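Local coordinates for EDD domain protein, DegV family (Ruminococcus gnavus ATCC 29149, PDB 5V85) that belongs to the DegV family and probably binds fatty acids, here holding a molecule of vaccenic acid, at residues B[27-32]-B[137-142]; B[81-86]-B[109-114]; B[103-108]-B[133-138]; B[144-149]-B[169-174]. One frame throughout, in Å; residues are numbered along the deposited sequence. Where two conformers were deposited one is given.

Contact 1 of 4, residues B[27-32]-B[137-142]; sequences DSCGEF and RSASVG. With VCA (vaccenic acid), chain H.
The type I beta turn Asp-27 to Gly-30, which follows strand 22-27, meets Ser-140, the N-cap residue of helix 141-155, beside the acyl chain of the bound vaccenic acid. Gly-30 N to Asp-27 O, 3.0 Å, closes the turn. Two weak CA-H...O contacts line the backbones up: Ser-140 CA faces Cys-29 O at 3.5 Å, and Gly-30 CA faces Ser-140 O in return. Cys-29 carries SG anti to its own N (chi1 -173°), where it weakly accepts from Ser-140 N at 3.5 Å. The same sulfur lies beside Ala-139 CB, which packs at 3.8 Å on C8 of the lipid. Glu-31 folds back at chi2 (83°) and receives Ser-140 OG on the syn side of OE1 at 2.9 Å, 27° out of the carboxylate plane. Its OE2 is taken by Ser-282 N and Ser-285 OG, so both oxygens of this buried group are engaged, and the start of helix 141-155 close by probably favours its negative charge. With an alanine at Glu-31, the hydroxyls of Ser-140 and Ser-285 and the Ser-282 amide would probably lose their acceptor, and a gap would open where the carboxylate joins the two segments. Val-141 packs on Ala-250 and Ala-252 of strand 248-253 and on Val-279 of strand 275-280, while Ile-284 of helix 283-289 lies against Cys-29.

Contact 2 of 4, residues B[81-86]-B[109-114]; sequences SCPSPE and SGSYNS. With VCA (vaccenic acid), chain H.
Ser-114 and Pro-83 tie the first turn of helix 111-125 to the segment leading into helix 85-92, next to the site that holds the lipid carboxylate. Hydrogen bonds come first. Ser-114 OG lies beside its own backbone N (chi1 -69°) and donates to Pro-83 O at 3.0 Å, nearly in line with the carbonyl bond (161° at the oxygen). At the other end of the contact Ser-109 OG donates to O2 of vaccenic acid at 2.6 Å and accepts from Ser-111 N at 2.9 Å, a capping bond at the helix start. One hydroxyl thus links the fatty-acid head to a helix N-terminus, a setting that would probably help to stabilise negative charge; Thr-80 OG1 also binds the lipid. Ser-111 OG turns to Tyr-88 OH. The remaining contacts are mostly van der Waals. Cys-82 CB sits 3.6 Å from Ser-111 N and as far from lipid O2, while SG rests 3.7 Å from Gly-110 C, close against the backbone of this glycine. The ring of Pro-83 sets CD near Ser-111 OG and packs behind on Val-45 and Leu-47 of strand 42-51. Pro-85 leans on Leu-117 and Leu-121 farther along helix 111-125 and ends in a bent CA-H...O contact, Pro-85 CA lying 3.4 Å from Ser-114 O.

Contact 3 of 4, residues B[103-108]-B[133-138]; sequences TLSAEL and VFNSRS. With VCA (vaccenic acid), chain H.
Asn-135, bridged in parallel to Thr-103 between strands 98-103 and 130-135, reaches Ala-106 in the loop after strand 98-103. The asparagine can be followed outward. Its CB packs against the ring of Tyr-112. CG, held anti to the backbone N (chi1 172°), comes up beside the methyl of Ala-106. OD1 accepts twice: from Ala-106 N at 3.0 Å across the contact, and from Arg-137 N at 3.0 Å, which makes an Asx turn. The two donors arrive from opposite faces of the amide, 48° and 56° out of its plane, and so clamp the oxygen between them. ND2 lies 3.6 Å from Ala-106 CB and donates to a water at 3.0 Å, which also accepts weakly from Glu-107 N; the same nitrogen stands 3.7 Å above the centre of the Arg-137 guanidinium plane. One residue on, Ser-136 OG donates to Thr-103 O at 2.8 Å in the carbonyl plane and accepts from Ser-138 N, an ST turn. Ser-138 O in turn takes Ser-105 N at 2.9 Å, so the loops stay joined beyond the strands. Toward the ligand, Leu-108 CD1 packs on C16 of vaccenic acid at 3.7 Å, and Leu-104 flanks the carboxyl-side half of its chain. Helix 111-125 lies on the Thr-103 and Asn-135 face of the sheet through Tyr-112, whereas Phe-134 packs into helix 160-173 through Val-167 and Ile-171.

Contact 4 of 4, residues B[144-149]-B[169-174]; sequences TLIALK and CYIEEQ
Leu-145, Ile-146 and Lys-149 of helix 141-155 receive Tyr-170, Ile-171 and Gln-174 from the end of helix 160-173, the next helix in the chain; the two segments run nearly antiparallel, at 150°, with axes 10.6 Å apart. Leu-145 comes first, its CB 3.3 Å from Tyr-170 OH and 3.6 Å from Gln-174 NE2. Ile-146 works with two atoms: CG1 lies at the edge of the Tyr-170 ring, 3.9 Å from CE2, and CD1 packs on Ile-171 CG1 at 3.7 Å and on the amide oxygen of Gln-174. One turn later the bent aliphatic chain of Lys-149 passes over a ring face, CD 3.5 Å from Tyr-170 CG and CE above the ring. The tyrosine reaches this place because CG stands anti to its backbone N (chi1 168°), and Gln-174 NE2 steadies the phenol by donating to OH at 3.2 Å (143° at the hydrogen); NE2 also bonds Gly-142 O. Replacing Tyr-170 by alanine would probably open a gap between the helices beside Leu-145 and Ile-146, strip the Lys-149 chain of its flat support and leave the Gln-174 amide with one partner fewer. Beyond the pair, Cys-169 forms a disulfide with Cys-169 of the second subunit, while Leu-145 packs on Phe-277 of strand 275-280 and, with Gln-174, on Val-297 of strand 294-297.

In the fold
Contacts 1 and 3 lie at the C-terminal ends of strands 22-27, 98-103 and 130-135; contact 2 joins the segment after strand 79-81 of the same sheet to the start of helix 111-125. All three touch the vaccenic acid, contact 2 at its carboxylate, contacts 1 and 3 along its chain. Centres of contacts 1 and 3 lie about 9 Å apart; Asp-27 OD2 joins Leu-104 N of contact 3 and Ser-111 OG of contact 2. Along the chain contact 2 nests inside the loop closed by contact 1 and interlocks with contact 3. Contact 4 comes last, its centre about 11 Å from those of contacts 1 and 3, and through helix 141-155 connects the lipid site with the helix carrying the intersubunit disulfide.

Contact 1 of 4, residues B[27-32]-B[137-142]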
# COMPACT_ATOMS: atom_id res chain seq x y z
N ASP B 27 -1.15 7.09 20.47
CA ASP B 27 -2.30 7.14 21.37
C ASP B 27 -2.31 5.89 22.24
O ASP B 27 -1.64 4.89 21.96
CB ASP B 27 -3.62 7.35 20.60
CG ASP B 27 -4.06 6.15 19.76
OD1 ASP B 27 -3.82 4.98 20.12
OD2 ASP B 27 -4.71 6.39 18.71
N SER B 28 -3.06 5.96 23.34
CA SER B 28 -2.90 4.97 24.41
C SER B 28 -3.28 3.56 23.99
O SER B 28 -2.92 2.61 24.69
CB SER B 28 -3.70 5.39 25.64
OG SER B 28 -5.09 5.36 25.39
N CYS B 29 -3.98 3.39 22.86
CA CYS B 29 -4.29 2.03 22.44
C CYS B 29 -3.03 1.25 22.08
O CYS B 29 -2.97 0.03 22.27
CB CYS B 29 -5.27 2.04 21.26
SG CYS B 29 -5.88 0.39 20.79
N GLY B 30 -2.00 1.94 21.58
CA GLY B 30 -0.76 1.29 21.20
C GLY B 30 0.13 0.95 22.38
O GLY B 30 0.66 1.84 23.04
N GLU B 31 0.30 -0.35 22.65
CA GLU B 31 1.07 -0.80 23.80
C GLU B 31 2.55 -0.46 23.64
O GLU B 31 3.07 -0.39 22.52
CB GLU B 31 0.91 -2.30 23.99
CG GLU B 31 -0.47 -2.73 24.46
CD GLU B 31 -1.47 -2.85 23.33
OE1 GLU B 31 -1.06 -2.77 22.15
OE2 GLU B 31 -2.67 -3.04 23.63
N PHE B 32 3.22 -0.27 24.77
CA PHE B 32 4.66 -0.06 24.80
C PHE B 32 5.32 -1.30 25.40
O PHE B 32 4.86 -1.82 26.42
CB PHE B 32 5.03 1.17 25.62
CG PHE B 32 4.84 2.48 24.90
CD1 PHE B 32 4.41 2.50 23.58
CD2 PHE B 32 5.09 3.68 25.54
CE1 PHE B 32 4.23 3.71 22.92
CE2 PHE B 32 4.92 4.89 24.88
CZ PHE B 32 4.48 4.90 23.57
N ARG B 137 -4.30 2.40 10.44
CA ARG B 137 -5.33 1.49 9.95
C ARG B 137 -5.28 0.18 10.71
O ARG B 137 -5.46 -0.90 10.14
CB ARG B 137 -5.20 1.21 8.45
CG ARG B 137 -4.95 2.44 7.63
CD ARG B 137 -4.67 2.04 6.23
NE ARG B 137 -4.49 3.24 5.40
CZ ARG B 137 -5.48 3.96 4.90
NH1 ARG B 137 -6.74 3.62 5.19
NH2 ARG B 137 -5.20 5.03 4.16
N SER B 138 -5.01 0.26 12.01
CA SER B 138 -4.86 -0.92 12.82
C SER B 138 -5.22 -0.50 14.24
O SER B 138 -5.94 0.49 14.44
CB SER B 138 -3.44 -1.49 12.68
OG SER B 138 -3.23 -2.62 13.52
N ALA B 139 -4.70 -1.22 15.21
CA ALA B 139 -4.91 -0.90 16.61
C ALA B 139 -3.88 -1.70 17.39
O ALA B 139 -3.17 -2.54 16.82
CB ALA B 139 -6.33 -1.24 17.06
N SER B 140 -3.81 -1.44 18.68
CA SER B 140 -3.03 -2.24 19.63
C SER B 140 -1.59 -2.33 19.11
O SER B 140 -0.99 -1.29 18.81
CB SER B 140 -3.73 -3.57 19.83
OG SER B 140 -3.01 -4.40 20.72
N VAL B 141 -1.02 -3.53 18.97
CA VAL B 141 0.38 -3.65 18.59
C VAL B 141 0.66 -3.26 17.15
O VAL B 141 1.82 -3.13 16.77
CB VAL B 141 0.88 -5.09 18.85
CG1 VAL B 141 1.15 -5.29 20.32
CG2 VAL B 141 -0.13 -6.11 18.33
N GLY B 142 -0.38 -3.07 16.34
CA GLY B 142 -0.17 -2.47 15.03
C GLY B 142 0.43 -1.08 15.15
O GLY B 142 1.33 -0.71 14.39
O2 VCA H . -12.14 6.57 19.75
C1 VCA H . -12.37 5.67 20.60
O1 VCA H . -13.28 5.83 21.45
C2 VCA H . -11.53 4.38 20.60
C3 VCA H . -12.22 3.31 19.75
C4 VCA H . -11.22 2.18 19.47
C5 VCA H . -11.96 1.01 18.82
C6 VCA H . -10.96 -0.02 18.29
C7 VCA H . -10.13 -0.59 19.44
C8 VCA H . -9.52 -1.94 19.04
C9 VCA H . -8.67 -2.46 20.21
C10 VCA H . -8.00 -3.79 19.83
C11 VCA H . -9.04 -4.90 19.75
C12 VCA H . -9.15 -5.65 18.65
C13 VCA H . -8.18 -5.50 17.49
C14 VCA H . -8.80 -4.63 16.39
C15 VCA H . -7.93 -4.65 15.13
C16 VCA H . -8.35 -3.50 14.21
C17 VCA H . -7.75 -3.68 12.82
C18 VCA H . -8.24 -2.57 11.89

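Contact 2 of 4, residues B[81-86]-B[109-114]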
# COMPACT_ATOMS: atom_id res chain seq x y z
N SER B 81 -13.45 7.35 24.51
CA SER B 81 -13.36 8.65 23.86
C SER B 81 -11.93 8.87 23.38
O SER B 81 -10.98 8.52 24.08
CB SER B 81 -13.78 9.78 24.81
OG SER B 81 -12.99 9.77 25.98
N CYS B 82 -11.80 9.45 22.20
CA CYS B 82 -10.50 9.72 21.62
C CYS B 82 -9.91 11.01 22.20
O CYS B 82 -10.63 11.79 22.83
CB CYS B 82 -10.62 9.81 20.10
SG CYS B 82 -11.49 11.29 19.51
N PRO B 83 -8.61 11.24 22.04
CA PRO B 83 -8.03 12.49 22.54
C PRO B 83 -8.50 13.68 21.72
O PRO B 83 -8.90 13.55 20.56
CB PRO B 83 -6.52 12.27 22.38
CG PRO B 83 -6.34 10.81 22.09
CD PRO B 83 -7.59 10.37 21.42
N SER B 84 -8.45 14.85 22.35
CA SER B 84 -8.86 16.07 21.69
C SER B 84 -7.72 16.63 20.84
O SER B 84 -6.55 16.33 21.08
CB SER B 84 -9.29 17.10 22.74
OG SER B 84 -8.17 17.54 23.49
N PRO B 85 -8.05 17.45 19.83
CA PRO B 85 -6.98 18.11 19.06
C PRO B 85 -6.09 18.99 19.92
O PRO B 85 -4.89 19.11 19.64
CB PRO B 85 -7.75 18.92 18.01
CG PRO B 85 -9.07 18.23 17.89
CD PRO B 85 -9.38 17.72 19.26
N GLU B 86 -6.66 19.62 20.95
CA GLU B 86 -5.86 20.46 21.83
C GLU B 86 -4.82 19.64 22.59
O GLU B 86 -3.68 20.07 22.75
CB GLU B 86 -6.77 21.20 22.82
CG GLU B 86 -7.67 22.27 22.18
CD GLU B 86 -8.74 21.69 21.27
OE1 GLU B 86 -9.13 22.38 20.30
OE2 GLU B 86 -9.20 20.56 21.53
N SER B 109 -11.89 5.12 15.04
CA SER B 109 -11.77 6.09 16.12
C SER B 109 -11.53 7.47 15.52
O SER B 109 -10.98 7.60 14.43
CB SER B 109 -10.63 5.72 17.08
OG SER B 109 -10.28 6.81 17.91
N GLY B 110 -11.95 8.50 16.26
CA GLY B 110 -11.61 9.86 15.89
C GLY B 110 -10.21 10.28 16.24
O GLY B 110 -9.84 11.44 16.01
N SER B 111 -9.39 9.36 16.77
CA SER B 111 -8.05 9.73 17.23
C SER B 111 -7.21 10.29 16.10
O SER B 111 -6.50 11.29 16.28
CB SER B 111 -7.37 8.51 17.86
OG SER B 111 -6.06 8.83 18.29
N TYR B 112 -7.26 9.67 14.92
CA TYR B 112 -6.49 10.16 13.78
C TYR B 112 -6.91 11.58 13.41
O TYR B 112 -6.07 12.48 13.28
CB TYR B 112 -6.64 9.23 12.58
CG TYR B 112 -5.97 9.76 11.33
CD1 TYR B 112 -4.59 9.73 11.19
CD2 TYR B 112 -6.72 10.31 10.29
CE1 TYR B 112 -3.97 10.22 10.05
CE2 TYR B 112 -6.11 10.80 9.15
CZ TYR B 112 -4.74 10.76 9.04
OH TYR B 112 -4.12 11.24 7.90
N ASN B 113 -8.22 11.81 13.23
CA ASN B 113 -8.69 13.13 12.84
C ASN B 113 -8.30 14.19 13.87
O ASN B 113 -7.98 15.32 13.52
CB ASN B 113 -10.20 13.12 12.63
CG ASN B 113 -10.61 12.49 11.30
OD1 ASN B 113 -9.80 12.38 10.37
ND2 ASN B 113 -11.87 12.08 11.21
N SER B 114 -8.33 13.82 15.16
CA SER B 114 -7.95 14.78 16.20
C SER B 114 -6.46 15.10 16.13
O SER B 114 -6.06 16.25 16.35
CB SER B 114 -8.30 14.23 17.59
OG SER B 114 -9.70 14.19 17.79
O2 VCA H . -12.14 6.57 19.75
C1 VCA H . -12.37 5.67 20.60
O1 VCA H . -13.28 5.83 21.45
C2 VCA H . -11.53 4.38 20.60
C3 VCA H . -12.22 3.31 19.75
C4 VCA H . -11.22 2.18 19.47
C5 VCA H . -11.96 1.01 18.82
C6 VCA H . -10.96 -0.02 18.29
C7 VCA H . -10.13 -0.59 19.44
C8 VCA H . -9.52 -1.94 19.04
C9 VCA H . -8.67 -2.46 20.21
C10 VCA H . -8.00 -3.79 19.83
C11 VCA H . -9.04 -4.90 19.75
C12 VCA H . -9.15 -5.65 18.65
C13 VCA H . -8.18 -5.50 17.49
C14 VCA H . -8.80 -4.63 16.39
C15 VCA H . -7.93 -4.65 15.13
C16 VCA H . -8.35 -3.50 14.21
C17 VCA H . -7.75 -3.68 12.82
C18 VCA H . -8.24 -2.57 11.89

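Contact 3 of 4, residues B[103-108]-B[133-138]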
# COMPACT_ATOMS: atom_id res chain seq x y z
N THR B 103 -1.63 6.68 15.45
CA THR B 103 -2.97 6.62 16.02
C THR B 103 -3.67 5.34 15.58
O THR B 103 -3.27 4.67 14.63
CB THR B 103 -3.83 7.82 15.60
OG1 THR B 103 -4.28 7.63 14.25
CG2 THR B 103 -3.05 9.12 15.71
N LEU B 104 -4.76 5.04 16.29
CA LEU B 104 -5.74 4.04 15.88
C LEU B 104 -6.19 4.26 14.45
O LEU B 104 -6.10 5.38 13.92
CB LEU B 104 -6.96 4.10 16.80
CG LEU B 104 -6.87 3.42 18.16
CD1 LEU B 104 -7.67 4.21 19.19
CD2 LEU B 104 -7.39 2.00 18.03
N SER B 105 -6.72 3.21 13.83
CA SER B 105 -7.31 3.32 12.50
C SER B 105 -8.33 4.45 12.46
O SER B 105 -9.18 4.57 13.34
CB SER B 105 -7.99 2.00 12.13
OG SER B 105 -8.77 2.16 10.96
N ALA B 106 -8.23 5.28 11.42
CA ALA B 106 -9.18 6.37 11.24
C ALA B 106 -10.61 5.88 11.07
O ALA B 106 -11.55 6.64 11.32
CB ALA B 106 -8.79 7.23 10.03
N GLU B 107 -10.80 4.63 10.65
CA GLU B 107 -12.14 4.07 10.49
C GLU B 107 -12.73 3.55 11.80
O GLU B 107 -13.93 3.25 11.84
CB GLU B 107 -12.12 2.93 9.46
CG GLU B 107 -11.77 3.38 8.06
CD GLU B 107 -12.87 4.20 7.41
OE1 GLU B 107 -14.04 3.79 7.50
OE2 GLU B 107 -12.55 5.26 6.83
N LEU B 108 -11.92 3.43 12.86
CA LEU B 108 -12.39 2.90 14.13
C LEU B 108 -12.45 3.93 15.24
O LEU B 108 -13.01 3.64 16.30
CB LEU B 108 -11.49 1.74 14.58
CG LEU B 108 -11.36 0.55 13.63
CD1 LEU B 108 -10.37 -0.46 14.18
CD2 LEU B 108 -12.73 -0.08 13.40
N VAL B 133 1.36 12.72 11.02
CA VAL B 133 0.42 11.82 11.68
C VAL B 133 0.24 10.59 10.81
O VAL B 133 -0.18 10.70 9.64
CB VAL B 133 -0.93 12.50 11.94
CG1 VAL B 133 -1.87 11.53 12.65
CG2 VAL B 133 -0.75 13.78 12.76
N PHE B 134 0.53 9.42 11.36
CA PHE B 134 0.35 8.14 10.68
C PHE B 134 -0.98 7.53 11.10
O PHE B 134 -1.18 7.19 12.27
CB PHE B 134 1.48 7.17 11.01
CG PHE B 134 2.82 7.56 10.47
CD1 PHE B 134 3.11 7.41 9.12
CD2 PHE B 134 3.81 8.06 11.31
CE1 PHE B 134 4.35 7.76 8.62
CE2 PHE B 134 5.05 8.42 10.82
CZ PHE B 134 5.32 8.26 9.47
N ASN B 135 -1.90 7.38 10.14
CA ASN B 135 -3.07 6.53 10.31
C ASN B 135 -2.61 5.08 10.25
O ASN B 135 -2.25 4.58 9.18
CB ASN B 135 -4.10 6.84 9.23
CG ASN B 135 -5.28 5.87 9.22
OD1 ASN B 135 -5.49 5.11 10.17
ND2 ASN B 135 -6.06 5.90 8.14
N SER B 136 -2.62 4.39 11.40
CA SER B 136 -2.14 3.02 11.43
C SER B 136 -3.02 2.07 10.63
O SER B 136 -2.52 1.03 10.17
CB SER B 136 -2.05 2.51 12.87
OG SER B 136 -3.34 2.18 13.38
N ARG B 137 -4.30 2.40 10.44
CA ARG B 137 -5.33 1.49 9.95
C ARG B 137 -5.28 0.18 10.71
O ARG B 137 -5.46 -0.90 10.14
CB ARG B 137 -5.20 1.21 8.45
CG ARG B 137 -4.95 2.44 7.63
CD ARG B 137 -4.67 2.04 6.23
NE ARG B 137 -4.49 3.24 5.40
CZ ARG B 137 -5.48 3.96 4.90
NH1 ARG B 137 -6.74 3.62 5.19
NH2 ARG B 137 -5.20 5.03 4.16
N SER B 138 -5.01 0.26 12.01
CA SER B 138 -4.86 -0.92 12.82
C SER B 138 -5.22 -0.50 14.24
O SER B 138 -5.94 0.49 14.44
CB SER B 138 -3.44 -1.49 12.68
OG SER B 138 -3.23 -2.62 13.52
O2 VCA H . -12.14 6.57 19.75
C1 VCA H . -12.37 5.67 20.60
O1 VCA H . -13.28 5.83 21.45
C2 VCA H . -11.53 4.38 20.60
C3 VCA H . -12.22 3.31 19.75
C4 VCA H . -11.22 2.18 19.47
C5 VCA H . -11.96 1.01 18.82
C6 VCA H . -10.96 -0.02 18.29
C7 VCA H . -10.13 -0.59 19.44
C8 VCA H . -9.52 -1.94 19.04
C9 VCA H . -8.67 -2.46 20.21
C10 VCA H . -8.00 -3.79 19.83
C11 VCA H . -9.04 -4.90 19.75
C12 VCA H . -9.15 -5.65 18.65
C13 VCA H . -8.18 -5.50 17.49
C14 VCA H . -8.80 -4.63 16.39
C15 VCA H . -7.93 -4.65 15.13
C16 VCA H . -8.35 -3.50 14.21
C17 VCA H . -7.75 -3.68 12.82
C18 VCA H . -8.24 -2.57 11.89
O HOH W 1 -8.51 4.16 8.26

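Contact 4 of 4, residues B[144-149]-B[169-174]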
# COMPACT_ATOMS: atom_id res chain seq x y z
N THR B 144 2.13 -0.10 17.87
CA THR B 144 3.44 -0.35 18.45
C THR B 144 4.49 -0.58 17.38
O THR B 144 5.57 0.02 17.40
CB THR B 144 3.37 -1.57 19.38
OG1 THR B 144 2.27 -1.42 20.29
CG2 THR B 144 4.67 -1.72 20.17
N LEU B 145 4.19 -1.47 16.42
CA LEU B 145 5.17 -1.81 15.40
C LEU B 145 5.46 -0.64 14.47
O LEU B 145 6.60 -0.50 14.00
CB LEU B 145 4.68 -3.02 14.60
CG LEU B 145 4.72 -4.35 15.35
CD1 LEU B 145 3.98 -5.44 14.57
CD2 LEU B 145 6.15 -4.75 15.62
N ILE B 146 4.46 0.19 14.19
CA ILE B 146 4.71 1.38 13.38
C ILE B 146 5.65 2.33 14.11
O ILE B 146 6.58 2.90 13.52
CB ILE B 146 3.39 2.07 13.01
CG1 ILE B 146 2.63 1.22 11.99
CG2 ILE B 146 3.63 3.47 12.48
CD1 ILE B 146 1.15 1.48 11.99
N ALA B 147 5.42 2.51 15.42
CA ALA B 147 6.31 3.35 16.22
C ALA B 147 7.73 2.81 16.20
O ALA B 147 8.70 3.58 16.09
CB ALA B 147 5.78 3.44 17.65
N LEU B 148 7.89 1.48 16.31
CA LEU B 148 9.22 0.89 16.22
C LEU B 148 9.83 1.12 14.84
O LEU B 148 11.04 1.37 14.73
CB LEU B 148 9.14 -0.61 16.54
CG LEU B 148 8.93 -0.98 18.01
CD1 LEU B 148 8.66 -2.47 18.16
CD2 LEU B 148 10.13 -0.55 18.86
N LYS B 149 9.02 1.04 13.79
CA LYS B 149 9.54 1.26 12.44
C LYS B 149 10.03 2.70 12.27
O LYS B 149 11.05 2.94 11.61
CB LYS B 149 8.49 0.91 11.39
CG LYS B 149 8.94 1.16 9.96
CD LYS B 149 9.11 -0.13 9.18
CE LYS B 149 9.94 -1.16 9.92
NZ LYS B 149 10.73 -2.02 8.99
N CYS B 169 4.86 2.99 3.60
CA CYS B 169 4.99 1.74 2.87
C CYS B 169 4.80 0.54 3.79
O CYS B 169 4.10 -0.41 3.45
CB CYS B 169 6.37 1.66 2.21
SG CYS B 169 6.56 2.54 0.65
N TYR B 170 5.42 0.58 4.97
CA TYR B 170 5.27 -0.51 5.93
C TYR B 170 3.81 -0.67 6.34
O TYR B 170 3.32 -1.80 6.45
CB TYR B 170 6.15 -0.27 7.15
CG TYR B 170 5.84 -1.20 8.31
CD1 TYR B 170 6.16 -2.55 8.24
CD2 TYR B 170 5.21 -0.73 9.45
CE1 TYR B 170 5.86 -3.41 9.28
CE2 TYR B 170 4.91 -1.58 10.51
CZ TYR B 170 5.24 -2.92 10.41
OH TYR B 170 4.94 -3.78 11.45
N ILE B 171 3.11 0.44 6.59
CA ILE B 171 1.71 0.38 6.99
C ILE B 171 0.89 -0.38 5.95
O ILE B 171 0.01 -1.18 6.31
CB ILE B 171 1.16 1.80 7.23
CG1 ILE B 171 1.81 2.42 8.47
CG2 ILE B 171 -0.36 1.79 7.36
CD1 ILE B 171 1.43 3.85 8.72
N GLU B 172 1.15 -0.15 4.67
CA GLU B 172 0.44 -0.88 3.62
C GLU B 172 0.76 -2.37 3.65
O GLU B 172 -0.10 -3.19 3.30
CB GLU B 172 0.77 -0.29 2.25
CG GLU B 172 -0.09 -0.85 1.11
CD GLU B 172 0.63 -0.86 -0.22
OE1 GLU B 172 1.60 -1.64 -0.38
OE2 GLU B 172 0.22 -0.09 -1.12
N GLU B 173 1.98 -2.73 4.07
CA GLU B 173 2.34 -4.14 4.22
C GLU B 173 1.69 -4.76 5.45
O GLU B 173 1.52 -5.99 5.50
CB GLU B 173 3.84 -4.28 4.40
CG GLU B 173 4.66 -4.17 3.18
CD GLU B 173 6.06 -4.66 3.45
OE1 GLU B 173 6.39 -5.78 3.03
OE2 GLU B 173 6.81 -3.93 4.14
N GLN B 174 1.39 -3.96 6.46
CA GLN B 174 1.06 -4.47 7.78
C GLN B 174 -0.37 -4.98 7.81
O GLN B 174 -1.29 -4.30 7.35
CB GLN B 174 1.26 -3.37 8.82
CG GLN B 174 1.30 -3.85 10.25
CD GLN B 174 1.16 -2.71 11.25
OE1 GLN B 174 0.24 -1.90 11.16
NE2 GLN B 174 2.09 -2.63 12.19